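Local coordinates for protein catechol 2,3-dioxygenase (Rhodococcus sp., PDB 2WL9) that probably uses a bound iron ion and molecular oxygen to open the aromatic ring of catechols beside their hydroxyl pair, a step in aromatic hydrocarbon breakdown, at residues L10-S15 against S258-E263; G113-I118 against D207-H212. All coordinates share one frame; numbering follows the deposited sequence. Where two conformers were deposited one is given.

Both interactions join the sheet of the N-terminal half of the chain to the sheet that carries the iron, and in each the second segment ends in a ligand of that ion, E263 in interaction 1 and H212 in interaction 2. Strands 261-266 and 210-217 are parallel neighbours, and interaction 2 is nested within the loop that interaction 1 closes; their centres lie about 11 Å apart. Interaction 1 is fully buried and combines leucine-tryptophan packing with a water bridge between backbone and indole. Interaction 2 is partly exposed and rests on a proline ring against a guanidinium group. In both, the touching residues lie well away from the iron.

Interaction 1 of 2, residues L10-S15 against S258-E263; sequences LGLSVS and SGWLWE. With FE (Fe (III) ion), chain K.
L12 meets the indole of W260 at its edge: CD2 lies 3.8 Å from W260 CZ2, and CG sits in the plane of the ring system, so the branched end of the leucine abuts the rim of the benzo ring while the two side chains run obliquely to one another. The indole is presented to strand 6-14 by a first torsion (chi1 53°) that sets CG between the backbone N and the carbonyl carbon. Along the same edge, the ring nitrogen points at a water. W260 NE1 donates to this water over 2.8 Å, and the water, held in the indole plane, donates in turn to S13 O at 3.1 Å. One water thus links the strand backbone to the indole N-H.

Two residues on from L12, V14 CG1 rests 3.7 Å from S258 OG. That hydroxyl lies anti to its own carbonyl carbon (chi1 -71°) and is already bonded to D60 and to the indole N-H of W20, so the valine methyl lies against it by van der Waals contact; the hydroxyl of S13 likewise turns to D57. At the other end of 258-263, E263 OE1 binds the iron at 2.3 Å and, with H149 and H212, makes up the two-histidine, one-carboxylate triad characteristic of type I extradiol dioxygenases; Y253 also belongs to the metal site. E263 OE2 is hydrogen-bonded to T251.

In the fold, the contact brings strand 6-14 against the turn that leads into strand 261-266. L12 also packs on L62 of strand 61-68 and on I52 and L54 of strand 52-56, its two neighbours in the sheet, while W260 reaches I210 of strand 210-217.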
loop_
_atom_site.group_PDB
_atom_site.type_symbol
_atom_site.label_atom_id
_atom_site.label_comp_id
_atom_site.label_asym_id
_atom_site.label_seq_id
_atom_site.Cartn_x
_atom_site.Cartn_y
_atom_site.Cartn_z
ATOM N N LEU C 10 -28.731 24.671 -0.460
ATOM C CA LEU C 10 -29.357 25.752 -1.205
ATOM C C LEU C 10 -30.850 25.747 -0.915
ATOM O O LEU C 10 -31.478 24.690 -0.867
ATOM C CB LEU C 10 -29.157 25.569 -2.711
ATOM C CG LEU C 10 -27.773 25.694 -3.329
ATOM C CD1 LEU C 10 -27.839 25.252 -4.785
ATOM C CD2 LEU C 10 -27.261 27.135 -3.225
ATOM N N GLY C 11 -31.404 26.929 -0.700
ATOM C CA GLY C 11 -32.844 27.111 -0.665
ATOM C C GLY C 11 -33.245 27.691 -2.002
ATOM O O GLY C 11 -32.597 28.611 -2.505
ATOM N N LEU C 12 -34.298 27.131 -2.584
ATOM C CA LEU C 12 -34.766 27.526 -3.900
ATOM C C LEU C 12 -36.238 27.921 -3.833
ATOM O O LEU C 12 -37.012 27.305 -3.096
ATOM C CB LEU C 12 -34.604 26.356 -4.877
ATOM C CG LEU C 12 -33.380 26.150 -5.783
ATOM C CD1 LEU C 12 -32.036 26.562 -5.182
ATOM C CD2 LEU C 12 -33.337 24.700 -6.305
ATOM N N SER C 13 -36.606 28.956 -4.589
ATOM C CA SER C 13 -38.008 29.328 -4.794
ATOM C C SER C 13 -38.460 28.693 -6.097
ATOM O O SER C 13 -37.826 28.902 -7.129
ATOM C CB SER C 13 -38.151 30.849 -4.905
ATOM O OG SER C 13 -37.846 31.493 -3.682
ATOM N N VAL C 14 -39.528 27.900 -6.049
ATOM C CA VAL C 14 -40.037 27.216 -7.243
ATOM C C VAL C 14 -41.546 27.459 -7.431
ATOM O O VAL C 14 -42.248 27.758 -6.466
ATOM C CB VAL C 14 -39.714 25.692 -7.230
ATOM C CG1 VAL C 14 -38.213 25.455 -7.086
ATOM C CG2 VAL C 14 -40.458 24.976 -6.116
ATOM N N SER C 15 -42.023 27.342 -8.671
ATOM C CA SER C 15 -43.440 27.542 -8.967
ATOM C C SER C 15 -44.181 26.219 -9.134
ATOM O O SER C 15 -45.407 26.171 -9.000
ATOM C CB SER C 15 -43.618 28.413 -10.213
ATOM O OG SER C 15 -43.008 27.827 -11.352
ATOM N N SER C 258 -37.276 25.473 -13.276
ATOM C CA SER C 258 -37.327 26.899 -12.942
ATOM C C SER C 258 -36.713 27.801 -14.021
ATOM O O SER C 258 -36.656 29.015 -13.856
ATOM C CB SER C 258 -36.683 27.166 -11.580
ATOM O OG SER C 258 -37.496 26.665 -10.528
ATOM N N GLY C 259 -36.260 27.200 -15.115
ATOM C CA GLY C 259 -35.753 27.955 -16.252
ATOM C C GLY C 259 -34.281 28.310 -16.178
ATOM O O GLY C 259 -33.782 29.038 -17.034
ATOM N N TRP C 260 -33.591 27.821 -15.146
ATOM C CA TRP C 260 -32.127 27.921 -15.091
ATOM C C TRP C 260 -31.494 26.535 -15.261
ATOM O O TRP C 260 -32.199 25.579 -15.600
ATOM C CB TRP C 260 -31.624 28.683 -13.843
ATOM C CG TRP C 260 -32.130 28.210 -12.503
ATOM C CD1 TRP C 260 -33.347 28.477 -11.941
ATOM C CD2 TRP C 260 -31.403 27.447 -11.531
ATOM N NE1 TRP C 260 -33.436 27.895 -10.697
ATOM C CE2 TRP C 260 -32.256 27.258 -10.421
ATOM C CE3 TRP C 260 -30.117 26.888 -11.499
ATOM C CZ2 TRP C 260 -31.864 26.533 -9.284
ATOM C CZ3 TRP C 260 -29.731 26.168 -10.369
ATOM C CH2 TRP C 260 -30.602 25.999 -9.281
ATOM N N LEU C 261 -30.185 26.429 -15.042
ATOM C CA LEU C 261 -29.445 25.231 -15.450
ATOM C C LEU C 261 -28.925 24.351 -14.324
ATOM O O LEU C 261 -28.435 24.842 -13.314
ATOM C CB LEU C 261 -28.262 25.616 -16.343
ATOM C CG LEU C 261 -28.549 26.341 -17.657
ATOM C CD1 LEU C 261 -27.234 26.726 -18.292
ATOM C CD2 LEU C 261 -29.335 25.446 -18.581
ATOM N N TRP C 262 -29.032 23.041 -14.523
ATOM C CA TRP C 262 -28.278 22.080 -13.724
ATOM C C TRP C 262 -27.215 21.419 -14.596
ATOM O O TRP C 262 -27.439 21.169 -15.783
ATOM C CB TRP C 262 -29.201 21.030 -13.108
ATOM C CG TRP C 262 -29.837 21.465 -11.824
ATOM C CD1 TRP C 262 -30.008 22.750 -11.383
ATOM C CD2 TRP C 262 -30.421 20.617 -10.825
ATOM N NE1 TRP C 262 -30.642 22.752 -10.164
ATOM C CE2 TRP C 262 -30.913 21.457 -9.802
ATOM C CE3 TRP C 262 -30.574 19.227 -10.696
ATOM C CZ2 TRP C 262 -31.548 20.958 -8.658
ATOM C CZ3 TRP C 262 -31.215 18.727 -9.553
ATOM C CH2 TRP C 262 -31.685 19.594 -8.550
ATOM N N GLU C 263 -26.068 21.137 -13.988
ATOM C CA GLU C 263 -24.925 20.587 -14.686
ATOM C C GLU C 263 -24.515 19.254 -14.041
ATOM O O GLU C 263 -23.649 19.231 -13.173
ATOM C CB GLU C 263 -23.774 21.604 -14.662
ATOM C CG GLU C 263 -22.536 21.221 -15.477
ATOM C CD GLU C 263 -21.267 21.922 -14.992
ATOM O OE1 GLU C 263 -21.358 22.837 -14.144
ATOM O OE2 GLU C 263 -20.174 21.571 -15.469
HETATM FE FE FE K . -19.891 24.565 -13.713
HETATM O O HOH W 1 -35.316 27.713 -8.582
#

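Interaction 2 of 2, residues G113-I118 against D207-H212; sequences GNPTEI and DKRINH. With FE (Fe (III) ion), chain K.
The start of strand 115-120 and the turn before it, in the N-terminal sheet of this two-part, glyoxalase-clan dioxygenase, meet the loop leading into strand 210-217, which carries one of the iron ligands. P115 and R209 form the centre of the contact. P115 CD stands over the middle of one face of the R209 guanidinium, 3.6 Å from CZ, and P115 CG lies 4.0 Å from R209 NH1, so the CD-CG edge of the pyrrolidine ring lies over the centre of the flat group and the two side chains cross at about a right angle. R209 reaches this place with its chain extended from CG to NE (chi2 178°, chi3 177°). Its NH1 is hydrogen-bonded to the carbonyl oxygen of L62 in strand 61-68, and its backbone N to D61.

The amide end of N114 runs past the aliphatic stem of R209 in the opposing direction, reaching R209 CG and CB, with the amide plane almost perpendicular to the guanidinium. At the start of the strand, T116 OG1 donates back to N114 O over 2.8 Å, approaching from above the carbonyl plane and linking the two residues that flank P115. Three residues beyond R209, past a corner in the chain at N211, H212 NE2 binds the iron at 2.4 Å.

Across the two segments the contact is thus one of shape more than of polar bonding. The guanidinium offers its face to the proline carbons while NH1 is bonded to L62 O, and the cationic group can remain bonded while lying against an apolar ring.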
loop_
_atom_site.group_PDB
_atom_site.type_symbol
_atom_site.label_atom_id
_atom_site.label_comp_id
_atom_site.label_asym_id
_atom_site.label_seq_id
_atom_site.Cartn_x
_atom_site.Cartn_y
_atom_site.Cartn_z
ATOM N N GLY C 113 -26.051 40.908 -3.470
ATOM C CA GLY C 113 -27.377 40.870 -2.862
ATOM C C GLY C 113 -27.964 39.476 -2.715
ATOM O O GLY C 113 -29.150 39.333 -2.419
ATOM N N ASN C 114 -27.139 38.446 -2.914
ATOM C CA ASN C 114 -27.584 37.060 -2.748
ATOM C C ASN C 114 -27.656 36.671 -1.266
ATOM O O ASN C 114 -26.652 36.771 -0.553
ATOM C CB ASN C 114 -26.671 36.099 -3.516
ATOM C CG ASN C 114 -26.504 36.486 -4.974
ATOM O OD1 ASN C 114 -25.395 36.788 -5.426
ATOM N ND2 ASN C 114 -27.601 36.488 -5.717
ATOM N N PRO C 115 -28.844 36.250 -0.786
ATOM C CA PRO C 115 -28.929 35.851 0.618
ATOM C C PRO C 115 -27.960 34.722 0.939
ATOM O O PRO C 115 -27.968 33.674 0.289
ATOM C CB PRO C 115 -30.378 35.379 0.766
ATOM C CG PRO C 115 -31.113 36.171 -0.258
ATOM C CD PRO C 115 -30.166 36.200 -1.437
ATOM N N THR C 116 -27.138 34.955 1.953
ATOM C CA THR C 116 -26.028 34.081 2.277
ATOM C C THR C 116 -26.136 33.651 3.731
ATOM O O THR C 116 -26.328 34.483 4.610
ATOM C CB THR C 116 -24.705 34.818 2.025
ATOM O OG1 THR C 116 -24.635 35.182 0.642
ATOM C CG2 THR C 116 -23.500 33.948 2.393
ATOM N N GLU C 117 -26.011 32.350 3.982
ATOM C CA GLU C 117 -26.098 31.833 5.352
ATOM C C GLU C 117 -24.843 31.064 5.731
ATOM O O GLU C 117 -24.244 30.396 4.888
ATOM C CB GLU C 117 -27.338 30.958 5.527
ATOM C CG GLU C 117 -28.603 31.581 4.933
ATOM C CD GLU C 117 -29.887 30.897 5.379
ATOM O OE1 GLU C 117 -29.837 29.720 5.786
ATOM O OE2 GLU C 117 -30.955 31.549 5.318
ATOM N N ILE C 118 -24.430 31.193 6.989
ATOM C CA ILE C 118 -23.285 30.438 7.511
ATOM C C ILE C 118 -23.716 29.655 8.757
ATOM O O ILE C 118 -24.257 30.219 9.711
ATOM C CB ILE C 118 -22.057 31.333 7.792
ATOM C CG1 ILE C 118 -21.743 32.226 6.579
ATOM C CG2 ILE C 118 -20.836 30.467 8.100
ATOM C CD1 ILE C 118 -21.114 33.545 6.944
ATOM N N ASP C 207 -30.176 37.247 -15.570
ATOM C CA ASP C 207 -31.526 37.689 -15.202
ATOM C C ASP C 207 -32.065 37.002 -13.938
ATOM O O ASP C 207 -33.122 37.367 -13.421
ATOM C CB ASP C 207 -32.499 37.583 -16.391
ATOM C CG ASP C 207 -32.806 36.145 -16.796
ATOM O OD1 ASP C 207 -32.153 35.203 -16.295
ATOM O OD2 ASP C 207 -33.713 35.965 -17.641
ATOM N N LYS C 208 -31.321 36.020 -13.439
ATOM C CA LYS C 208 -31.659 35.350 -12.185
ATOM C C LYS C 208 -30.464 35.400 -11.224
ATOM O O LYS C 208 -29.347 35.705 -11.645
ATOM C CB LYS C 208 -32.113 33.908 -12.448
ATOM C CG LYS C 208 -33.492 33.806 -13.120
ATOM C CD LYS C 208 -34.022 32.378 -13.142
ATOM C CE LYS C 208 -35.485 32.328 -13.610
ATOM N NZ LYS C 208 -35.649 32.626 -15.059
ATOM N N ARG C 209 -30.705 35.121 -9.941
ATOM C CA ARG C 209 -29.633 35.080 -8.939
ATOM C C ARG C 209 -28.621 33.979 -9.231
ATOM O O ARG C 209 -27.452 34.088 -8.862
ATOM C CB ARG C 209 -30.196 34.853 -7.537
ATOM C CG ARG C 209 -30.765 36.085 -6.865
ATOM C CD ARG C 209 -31.324 35.714 -5.499
ATOM N NE ARG C 209 -31.814 36.891 -4.783
ATOM C CZ ARG C 209 -32.775 36.869 -3.866
ATOM N NH1 ARG C 209 -33.372 35.725 -3.546
ATOM N NH2 ARG C 209 -33.146 37.998 -3.271
ATOM N N ILE C 210 -29.091 32.915 -9.875
ATOM C CA ILE C 210 -28.279 31.721 -10.121
ATOM C C ILE C 210 -28.275 31.367 -11.612
ATOM O O ILE C 210 -29.311 31.457 -12.288
ATOM C CB ILE C 210 -28.766 30.530 -9.226
ATOM C CG1 ILE C 210 -27.862 29.295 -9.349
ATOM C CG2 ILE C 210 -30.233 30.179 -9.506
ATOM C CD1 ILE C 210 -27.895 28.388 -8.104
ATOM N N ASN C 211 -27.102 31.003 -12.125
ATOM C CA ASN C 211 -26.994 30.531 -13.496
ATOM C C ASN C 211 -27.088 29.013 -13.555
ATOM O O ASN C 211 -27.896 28.466 -14.303
ATOM C CB ASN C 211 -25.701 31.002 -14.156
ATOM C CG ASN C 211 -25.501 30.387 -15.525
ATOM O OD1 ASN C 211 -26.199 30.727 -16.485
ATOM N ND2 ASN C 211 -24.555 29.467 -15.620
ATOM N N HIS C 212 -26.255 28.338 -12.772
ATOM C CA HIS C 212 -26.315 26.885 -12.705
ATOM C C HIS C 212 -25.884 26.308 -11.365
ATOM O O HIS C 212 -25.235 26.971 -10.564
ATOM C CB HIS C 212 -25.544 26.233 -13.871
ATOM C CG HIS C 212 -24.061 26.163 -13.671
ATOM N ND1 HIS C 212 -23.205 27.158 -14.089
ATOM C CD2 HIS C 212 -23.279 25.198 -13.133
ATOM C CE1 HIS C 212 -21.961 26.816 -13.799
ATOM N NE2 HIS C 212 -21.980 25.637 -13.210
HETATM FE FE FE K . -19.891 24.565 -13.713
#